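Local coordinates for protein putative oxidoreductase molybdopterin-binding subunit (Sulfolobus tokodaii, PDB 4ZOH) that probably oxidises a substrate such as an aldehyde at a molybdenum centre, carrying the pterin cytosine dinucleotide cofactor in an enzyme of the xanthine dehydrogenase family, at residues D293-N297 with T328-A334; R159-S163 with F249-H254; A281-A285 with I325-Q329. One frame throughout, in Å; residues are numbered along the deposited sequence.

Contact 1 (D293-N297 with T328-A334); sequences DESGN and TQSYRGA. With MCN (pterin cytosine dinucleotide), chain D.
Beside the molybdenum cofactor pocket, Asp293 and Asn297, one turn apart on helix 288-304, grip Ser330 in the loop that runs on to the pterin cytosine dinucleotide. The Asp293 carboxylate, swung away from its own backbone N (chi1 -179°), takes both hydrogen-bond donors of Ser330: OD1 accepts from Ser330 OG at 2.7 Å on its syn side, while OD2 is met by Ser330 N, also at 2.7 Å, from above the carboxylate plane. Asn297 ND2 donates to Ser330 OG at 3.0 Å, the oxygen lying in the amide plane. The same ND2 holds Glu294 OE1 at 2.9 Å; OE2 of that carboxylate is salt-bridged to Lys258. Glu294 also lays CD against Thr328 CG2 at 3.7 Å. With an alanine in place of Asp293, Ser330 would probably lose the acceptors of its amide and hydroxyl, leaving the hydroxyl freer to turn. Two residues on, one face of the Arg332 guanidinium lies against the cofactor, NH2 being 3.2 Å from MCN N8'. Since Ser330 OG both donates and accepts, side chains of one helix turn fix its rotation, and probably help to steer the loop toward the cofactor.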
loop_
_atom_site.group_PDB
_atom_site.type_symbol
_atom_site.label_atom_id
_atom_site.label_comp_id
_atom_site.label_asym_id
_atom_site.label_seq_id
_atom_site.Cartn_x
_atom_site.Cartn_y
_atom_site.Cartn_z
ATOM N N ASP A 293 13.448 -5.547 29.791
ATOM C CA ASP A 293 14.296 -4.528 29.114
ATOM C C ASP A 293 15.024 -3.719 30.176
ATOM O O ASP A 293 16.241 -3.751 30.257
ATOM C CB ASP A 293 13.347 -3.589 28.324
ATOM C CG ASP A 293 14.090 -2.488 27.547
ATOM O OD1 ASP A 293 15.291 -2.675 27.274
ATOM O OD2 ASP A 293 13.433 -1.464 27.235
ATOM N N GLU A 294 14.250 -3.073 31.036
ATOM C CA GLU A 294 14.777 -2.223 32.070
ATOM C C GLU A 294 15.584 -2.905 33.172
ATOM O O GLU A 294 16.590 -2.349 33.646
ATOM C CB GLU A 294 13.709 -1.379 32.724
ATOM C CG GLU A 294 14.340 -0.404 33.711
ATOM C CD GLU A 294 15.318 0.624 33.077
ATOM O OE1 GLU A 294 15.508 0.649 31.842
ATOM O OE2 GLU A 294 15.903 1.384 33.844
ATOM N N SER A 295 15.149 -4.091 33.605
ATOM C CA SER A 295 15.946 -4.813 34.572
ATOM C C SER A 295 17.386 -5.147 34.058
ATOM O O SER A 295 18.343 -5.096 34.844
ATOM C CB SER A 295 15.194 -6.073 35.050
ATOM O OG SER A 295 16.079 -7.100 35.454
ATOM N N GLY A 296 17.546 -5.530 32.786
ATOM C CA GLY A 296 18.914 -5.694 32.235
ATOM C C GLY A 296 19.713 -4.373 32.357
ATOM O O GLY A 296 20.947 -4.379 32.600
ATOM N N ASN A 297 18.999 -3.259 32.176
ATOM C CA ASN A 297 19.581 -1.884 32.294
ATOM C C ASN A 297 20.048 -1.531 33.736
ATOM O O ASN A 297 21.075 -0.846 33.912
ATOM C CB ASN A 297 18.569 -0.832 31.803
ATOM C CG ASN A 297 18.309 -0.946 30.314
ATOM O OD1 ASN A 297 18.990 -1.671 29.623
ATOM N ND2 ASN A 297 17.365 -0.198 29.815
ATOM N N THR A 328 8.866 1.166 32.934
ATOM C CA THR A 328 10.087 1.849 32.547
ATOM C C THR A 328 10.743 1.027 31.427
ATOM O O THR A 328 10.667 -0.192 31.450
ATOM C CB THR A 328 11.038 1.917 33.779
ATOM O OG1 THR A 328 10.297 2.433 34.912
ATOM C CG2 THR A 328 12.328 2.848 33.445
ATOM N N GLN A 329 11.433 1.681 30.494
ATOM C CA GLN A 329 12.087 1.002 29.352
ATOM C C GLN A 329 13.445 1.594 29.064
ATOM O O GLN A 329 13.766 2.656 29.517
ATOM C CB GLN A 329 11.344 1.301 28.032
ATOM C CG GLN A 329 9.873 1.177 28.029
ATOM C CD GLN A 329 9.276 1.669 26.701
ATOM O OE1 GLN A 329 8.394 2.546 26.688
ATOM N NE2 GLN A 329 9.776 1.144 25.612
ATOM N N SER A 330 14.170 0.964 28.166
ATOM C CA SER A 330 15.433 1.503 27.665
ATOM C C SER A 330 15.154 2.924 27.174
ATOM O O SER A 330 14.173 3.188 26.441
ATOM C CB SER A 330 15.922 0.713 26.497
ATOM O OG SER A 330 16.703 -0.371 26.909
ATOM N N TYR A 331 16.028 3.836 27.595
ATOM C CA TYR A 331 16.213 5.131 26.923
ATOM C C TYR A 331 17.713 5.322 26.691
ATOM O O TYR A 331 18.541 5.004 27.598
ATOM C CB TYR A 331 15.683 6.253 27.740
ATOM C CG TYR A 331 15.972 7.650 27.218
ATOM C CD1 TYR A 331 15.556 8.030 25.910
ATOM C CD2 TYR A 331 16.638 8.572 27.981
ATOM C CE1 TYR A 331 15.720 9.322 25.435
ATOM C CE2 TYR A 331 16.841 9.860 27.524
ATOM C CZ TYR A 331 16.372 10.239 26.239
ATOM O OH TYR A 331 16.558 11.510 25.743
ATOM N N ARG A 332 18.045 5.814 25.481
ATOM C CA ARG A 332 19.390 6.131 25.048
ATOM C C ARG A 332 20.496 6.005 26.099
ATOM O O ARG A 332 20.608 6.842 26.979
ATOM C CB ARG A 332 19.419 7.526 24.365
ATOM C CG ARG A 332 20.709 7.672 23.509
ATOM C CD ARG A 332 20.729 9.015 22.781
ATOM N NE ARG A 332 21.767 9.041 21.719
ATOM C CZ ARG A 332 21.644 9.775 20.596
ATOM N NH1 ARG A 332 20.542 10.500 20.429
ATOM N NH2 ARG A 332 22.573 9.725 19.626
ATOM N N GLY A 333 21.261 4.931 26.002
ATOM C CA GLY A 333 22.253 4.529 26.997
ATOM C C GLY A 333 21.825 3.361 27.918
ATOM O O GLY A 333 22.664 2.613 28.355
ATOM N N ALA A 334 20.541 3.267 28.237
ATOM C CA ALA A 334 19.928 2.054 28.797
ATOM C C ALA A 334 20.698 1.560 30.065
ATOM O O ALA A 334 21.324 0.453 30.065
ATOM C CB ALA A 334 19.905 0.976 27.718
HETATM N N1 MCN D . 29.602 5.340 13.535
HETATM C C2 MCN D . 30.809 5.343 12.855
HETATM N N3 MCN D . 31.950 4.840 13.422
HETATM C C4 MCN D . 31.874 4.331 14.714
HETATM C C5 MCN D . 30.667 4.324 15.411
HETATM C C6 MCN D . 29.505 4.812 14.810
HETATM O O2 MCN D . 30.928 5.783 11.707
HETATM N N4 MCN D . 32.979 3.852 15.243
HETATM C "C1'" MCN D . 28.432 5.876 12.837
HETATM C C2D MCN D . 27.701 4.739 12.118
HETATM O "O2'" MCN D . 28.102 4.585 10.791
HETATM C "C3'" MCN D . 26.278 5.232 12.094
HETATM C C4D MCN D . 26.175 5.709 13.483
HETATM O O4D MCN D . 27.484 6.375 13.751
HETATM O "O3'" MCN D . 26.068 6.278 11.210
HETATM C "C5'" MCN D . 25.967 4.323 14.062
HETATM O "O5'" MCN D . 26.120 4.312 15.362
HETATM P PA MCN D . 26.246 2.943 16.228
HETATM O O1A MCN D . 26.526 1.694 15.550
HETATM O O2A MCN D . 27.161 3.482 17.291
HETATM O O3A MCN D . 24.698 3.037 16.892
HETATM P PB MCN D . 23.414 2.428 16.129
HETATM O O1B MCN D . 23.298 0.967 16.533
HETATM O O2B MCN D . 23.343 2.681 14.687
HETATM O O3B MCN D . 22.333 3.288 16.787
HETATM C C10 MCN D . 21.646 2.924 18.016
HETATM C "C9'" MCN D . 21.644 4.080 18.986
HETATM C "C8'" MCN D . 20.762 3.877 20.100
HETATM S "S8'" MCN D . 20.917 2.436 21.094
HETATM C "C7'" MCN D . 19.871 4.823 20.509
HETATM S "S7'" MCN D . 18.869 4.655 21.975
HETATM C "C6'" MCN D . 19.761 6.114 19.857
HETATM C C7 MCN D . 21.040 6.399 19.002
HETATM O "O9'" MCN D . 21.287 5.238 18.236
HETATM N "N5'" MCN D . 18.525 6.273 19.092
HETATM C C4A MCN D . 18.418 7.095 17.952
HETATM N "N8'" MCN D . 20.795 7.550 18.078
HETATM C C4B MCN D . 19.588 7.756 17.479
HETATM N "N1'" MCN D . 19.559 8.588 16.435
HETATM C "C2'" MCN D . 18.412 8.770 15.785
HETATM N "N2'" MCN D . 18.420 9.580 14.747
HETATM N "N3'" MCN D . 17.183 8.151 16.190
HETATM C "C4'" MCN D . 17.168 7.299 17.318
HETATM O "O4'" MCN D . 16.087 6.759 17.693
HETATM O O HOH W 1 11.873 -0.455 25.021
HETATM O O HOH W 2 15.957 3.443 31.184
#

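Contact 2 (R159-S163 with F249-H254); sequences RVIAS and FISAGH
Phe249, near the C-terminal end of helix 245-251, meets Ile161 of strand 149-161 with its ring edge: Phe249 CD1 lies 3.8 Å from Ile161 CD1, and the two side chains cross at about a right angle. The next ring atom, Phe249 CE1, comes obliquely to within 3.4 Å of Ser163 OG, a hydroxyl that turns back to donate to Ile161 O. Phe636 packs edge-to-face with the same phenyl ring.

Ala252 is the first residue to leave the helical conformation. Its carbonyl oxygen rests 3.6 Å from Ile161 CG2 and reaches Ser163 N through a bridging water. Gly253 follows with a positive phi of 71°, and any side chain there would press on Ala162 CB. Its oxygen accepts from Ala162 N at 2.7 Å and is also approached by the CA-H of Ile161, while Gln329 OE1 takes its N-H.

At His254 the chain enters strand 254-266 and forms an antiparallel, non-hydrogen-bonded pair with Ile161, so both side chains lie on one face of the sheet. There Ile161 CG1 sits over a face of the imidazole in a CH-pi contact, 4.0 Å from the ring centroid. Both ring nitrogens work in the ring plane: ND1 receives Arg159 NE at 3.0 Å, and NE2 donates to Phe249 O at 2.7 Å, nearly along the C=O axis. The extended Arg159 chain brings its guanidinium to the ring edge, with the two planes 62° apart, and NH2 goes on to a salt bridge with Asp257. Used once as acceptor and once as donor, the imidazole is probably neutral, and the adjacent arginine would disfavour a second proton.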
loop_
_atom_site.group_PDB
_atom_site.type_symbol
_atom_site.label_atom_id
_atom_site.label_comp_id
_atom_site.label_asym_id
_atom_site.label_seq_id
_atom_site.Cartn_x
_atom_site.Cartn_y
_atom_site.Cartn_z
ATOM N N ARG A 159 13.425 10.364 36.306
ATOM C CA ARG A 159 12.723 9.771 35.146
ATOM C C ARG A 159 12.683 10.766 33.932
ATOM O O ARG A 159 12.354 11.910 34.106
ATOM C CB ARG A 159 11.313 9.512 35.561
ATOM C CG ARG A 159 10.605 8.499 34.694
ATOM C CD ARG A 159 9.298 8.095 35.428
ATOM N NE ARG A 159 8.691 6.901 34.852
ATOM C CZ ARG A 159 9.131 5.671 35.032
ATOM N NH1 ARG A 159 8.523 4.650 34.406
ATOM N NH2 ARG A 159 10.190 5.431 35.793
ATOM N N VAL A 160 12.925 10.286 32.730
ATOM C CA VAL A 160 12.696 11.145 31.541
ATOM C C VAL A 160 11.847 10.358 30.526
ATOM O O VAL A 160 11.601 9.169 30.739
ATOM C CB VAL A 160 14.055 11.541 30.877
ATOM C CG1 VAL A 160 14.889 12.460 31.814
ATOM C CG2 VAL A 160 14.819 10.283 30.511
ATOM N N ILE A 161 11.447 11.010 29.417
ATOM C CA ILE A 161 10.647 10.369 28.406
ATOM C C ILE A 161 11.291 10.550 27.023
ATOM O O ILE A 161 11.548 11.686 26.610
ATOM C CB ILE A 161 9.243 10.970 28.429
ATOM C CG1 ILE A 161 8.616 10.757 29.835
ATOM C CG2 ILE A 161 8.352 10.316 27.350
ATOM C CD1 ILE A 161 7.370 11.637 30.065
ATOM N N ALA A 162 11.555 9.431 26.345
ATOM C CA ALA A 162 12.215 9.370 25.067
ATOM C C ALA A 162 11.728 10.428 24.059
ATOM O O ALA A 162 12.554 11.131 23.467
ATOM C CB ALA A 162 12.146 7.971 24.514
ATOM N N SER A 163 10.399 10.613 23.968
ATOM C CA SER A 163 9.780 11.647 23.142
ATOM C C SER A 163 10.318 11.703 21.675
ATOM O O SER A 163 10.593 12.801 21.198
ATOM C CB SER A 163 9.934 13.029 23.802
ATOM O OG SER A 163 9.699 12.990 25.179
ATOM N N PHE A 249 3.088 10.244 25.769
ATOM C CA PHE A 249 3.781 10.713 26.979
ATOM C C PHE A 249 3.422 9.892 28.194
ATOM O O PHE A 249 4.285 9.555 28.952
ATOM C CB PHE A 249 3.462 12.203 27.269
ATOM C CG PHE A 249 4.403 13.140 26.579
ATOM C CD1 PHE A 249 5.763 13.125 26.921
ATOM C CD2 PHE A 249 3.945 14.024 25.588
ATOM C CE1 PHE A 249 6.675 13.958 26.296
ATOM C CE2 PHE A 249 4.843 14.884 24.977
ATOM C CZ PHE A 249 6.205 14.862 25.319
ATOM N N ILE A 250 2.137 9.533 28.301
ATOM C CA ILE A 250 1.594 8.838 29.443
ATOM C C ILE A 250 1.923 7.332 29.461
ATOM O O ILE A 250 1.991 6.690 30.528
ATOM C CB ILE A 250 0.121 9.236 29.422
ATOM C CG1 ILE A 250 -0.057 10.486 30.255
ATOM C CG2 ILE A 250 -0.859 8.123 29.613
ATOM C CD1 ILE A 250 -1.334 11.189 29.903
ATOM N N SER A 251 2.179 6.768 28.293
ATOM C CA SER A 251 2.326 5.312 28.203
ATOM C C SER A 251 3.648 4.786 27.709
ATOM O O SER A 251 3.872 3.570 27.683
ATOM C CB SER A 251 1.177 4.753 27.326
ATOM O OG SER A 251 1.149 5.353 26.040
ATOM N N ALA A 252 4.537 5.641 27.212
ATOM C CA ALA A 252 5.690 5.027 26.543
ATOM C C ALA A 252 6.898 5.940 26.577
ATOM O O ALA A 252 6.741 7.178 26.713
ATOM C CB ALA A 252 5.355 4.611 25.133
ATOM N N GLY A 253 8.061 5.302 26.449
ATOM C CA GLY A 253 9.371 5.927 26.440
ATOM C C GLY A 253 9.892 6.493 27.764
ATOM O O GLY A 253 10.880 7.236 27.731
ATOM N N HIS A 254 9.288 6.137 28.917
ATOM C CA HIS A 254 9.868 6.486 30.249
ATOM C C HIS A 254 11.138 5.732 30.519
ATOM O O HIS A 254 11.194 4.538 30.293
ATOM C CB HIS A 254 8.880 6.205 31.386
ATOM C CG HIS A 254 7.628 6.999 31.300
ATOM N ND1 HIS A 254 6.982 7.491 32.421
ATOM C CD2 HIS A 254 6.906 7.416 30.229
ATOM C CE1 HIS A 254 5.911 8.176 32.043
ATOM N NE2 HIS A 254 5.844 8.155 30.713
HETATM O O HOH W 3 7.885 8.738 24.402
#

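Contact 3 (A281-A285 with I325-Q329)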
loop_
_atom_site.group_PDB
_atom_site.type_symbol
_atom_site.label_atom_id
_atom_site.label_comp_id
_atom_site.label_asym_id
_atom_site.label_seq_id
_atom_site.Cartn_x
_atom_site.Cartn_y
_atom_site.Cartn_z
ATOM N N ALA A 281 16.186 1.334 41.622
ATOM C CA ALA A 281 15.661 1.583 40.250
ATOM C C ALA A 281 14.164 1.367 40.170
ATOM O O ALA A 281 13.643 0.419 40.760
ATOM C CB ALA A 281 16.392 0.720 39.251
ATOM N N ASN A 282 13.446 2.322 39.571
ATOM C CA ASN A 282 12.009 2.276 39.468
ATOM C C ASN A 282 11.543 1.618 38.125
ATOM O O ASN A 282 11.653 2.231 37.049
ATOM C CB ASN A 282 11.448 3.677 39.653
ATOM C CG ASN A 282 9.948 3.683 39.766
ATOM O OD1 ASN A 282 9.327 2.738 39.367
ATOM N ND2 ASN A 282 9.367 4.779 40.226
ATOM N N LEU A 283 11.108 0.361 38.183
ATOM C CA LEU A 283 10.548 -0.303 36.994
ATOM C C LEU A 283 9.175 0.113 36.566
ATOM O O LEU A 283 8.740 -0.265 35.456
ATOM C CB LEU A 283 10.542 -1.786 37.161
ATOM C CG LEU A 283 11.884 -2.443 37.354
ATOM C CD1 LEU A 283 11.718 -3.949 37.454
ATOM C CD2 LEU A 283 12.922 -2.094 36.288
ATOM N N GLY A 284 8.483 0.889 37.403
ATOM C CA GLY A 284 7.045 1.164 37.208
ATOM C C GLY A 284 6.269 -0.193 37.165
ATOM O O GLY A 284 6.728 -1.166 37.721
ATOM N N ALA A 285 5.122 -0.260 36.484
ATOM C CA ALA A 285 4.177 -1.435 36.589
ATOM C C ALA A 285 4.697 -2.740 36.005
ATOM O O ALA A 285 5.623 -2.749 35.162
ATOM C CB ALA A 285 2.791 -1.082 36.028
ATOM N N ILE A 325 3.197 3.085 38.027
ATOM C CA ILE A 325 3.359 4.008 36.889
ATOM C C ILE A 325 3.740 3.238 35.669
ATOM O O ILE A 325 4.139 1.991 35.700
ATOM C CB ILE A 325 4.407 5.145 37.166
ATOM C CG1 ILE A 325 5.810 4.538 37.328
ATOM C CG2 ILE A 325 3.995 5.993 38.356
ATOM C CD1 ILE A 325 6.889 5.579 37.579
ATOM N N THR A 326 3.616 3.963 34.573
ATOM C CA THR A 326 4.015 3.460 33.264
ATOM C C THR A 326 5.255 2.553 33.379
ATOM O O THR A 326 6.299 2.984 33.895
ATOM C CB THR A 326 4.379 4.675 32.342
ATOM O OG1 THR A 326 3.336 5.632 32.419
ATOM C CG2 THR A 326 4.489 4.193 30.958
ATOM N N PRO A 327 5.206 1.316 32.864
ATOM C CA PRO A 327 6.460 0.583 32.975
ATOM C C PRO A 327 7.703 1.275 32.310
ATOM O O PRO A 327 7.598 1.779 31.193
ATOM C CB PRO A 327 6.143 -0.725 32.218
ATOM C CG PRO A 327 4.652 -0.844 32.290
ATOM C CD PRO A 327 4.236 0.567 32.055
ATOM N N THR A 328 8.866 1.166 32.934
ATOM C CA THR A 328 10.087 1.849 32.547
ATOM C C THR A 328 10.743 1.027 31.427
ATOM O O THR A 328 10.667 -0.192 31.450
ATOM C CB THR A 328 11.038 1.917 33.779
ATOM O OG1 THR A 328 10.297 2.433 34.912
ATOM C CG2 THR A 328 12.328 2.848 33.445
ATOM N N GLN A 329 11.433 1.681 30.494
ATOM C CA GLN A 329 12.087 1.002 29.352
ATOM C C GLN A 329 13.445 1.594 29.064
ATOM O O GLN A 329 13.766 2.656 29.517
ATOM C CB GLN A 329 11.344 1.301 28.032
ATOM C CG GLN A 329 9.873 1.177 28.029
ATOM C CD GLN A 329 9.276 1.669 26.701
ATOM O OE1 GLN A 329 8.394 2.546 26.688
ATOM N NE2 GLN A 329 9.776 1.144 25.612
HETATM O O HOH W 4 9.996 -1.761 33.647
#
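Three hydrogen bonds to backbone oxygens join Asn282, Leu283 and Ala285 to Ile325 and Thr328. Thr328 supplies two of them. Its N donates to Leu283 O at 2.9 Å, and its OG1 makes a short bond of 2.5 Å to Asn282 O. The hydroxyl is turned beside its own backbone N (chi1 -50°), which sets the two donors of Thr328 against two successive carbonyls. Arg159 NH1 also binds OG1. In the reverse sense, Ala285 N donates to Ile325 O at 2.6 Å.

A water adds a further bridge, donating to both Leu283 O and Thr328 O.

The carbonyls of Asn282 and Leu283 lie in an Asx turn at the end of strand 272-282: Asn282 OD1 accepts from Gly284 N at 2.8 Å, and Thr323 OG1 is bound to the same oxygen. Here the chain leaves the five-stranded sheet for helix 288-304 and meets the loop that follows the neighbouring strand 313-321, the two segments running 115° apart rather than pairing as strands. Gly284 has a positive phi, and a CB on it would run into the carbonyl oxygens of Ile325 and Thr326.

Van der Waals and CA-H...O contacts fill in at both ends. Ile325 puts CG1 between its backbone N and carbonyl carbon (chi1 65°), which brings that atom 3.6 Å from Gly284 CA and carries CD1 to 3.7 Å from Asn282 ND2. Pro327 directs its CA-H to Leu283 O, with CA 3.5 Å from the oxygen, and makes an apolar contact through CG, 4.2 Å from Ala285 CB. Beyond the contact, the proline ring packs on Ala290 of helix 288-304 and on the loop residues Tyr75 and Tyr287.

In the fold
All three contacts lie in the first molybdopterin cofactor-binding domain, their centres 10 to 12 Å apart. Contact 2 closes before the other two open. Contacts 1 and 3 both end on the loop between strand 313-321 and helix 336-353, sharing Thr328 and Gln329; the first segment of contact 3 ends strand 272-282 and that of contact 1 lies on the next helix, 288-304. Contacts 2 and 3 reach the same five-stranded sheet. Gln329 ties contacts 1 and 3 to contact 2, its N bonding to His254 O, while Thr326 OG1 joins contact 3 to Ile250 O. The 325-334 loop is thus held by sheet and helix on its way to the cofactor.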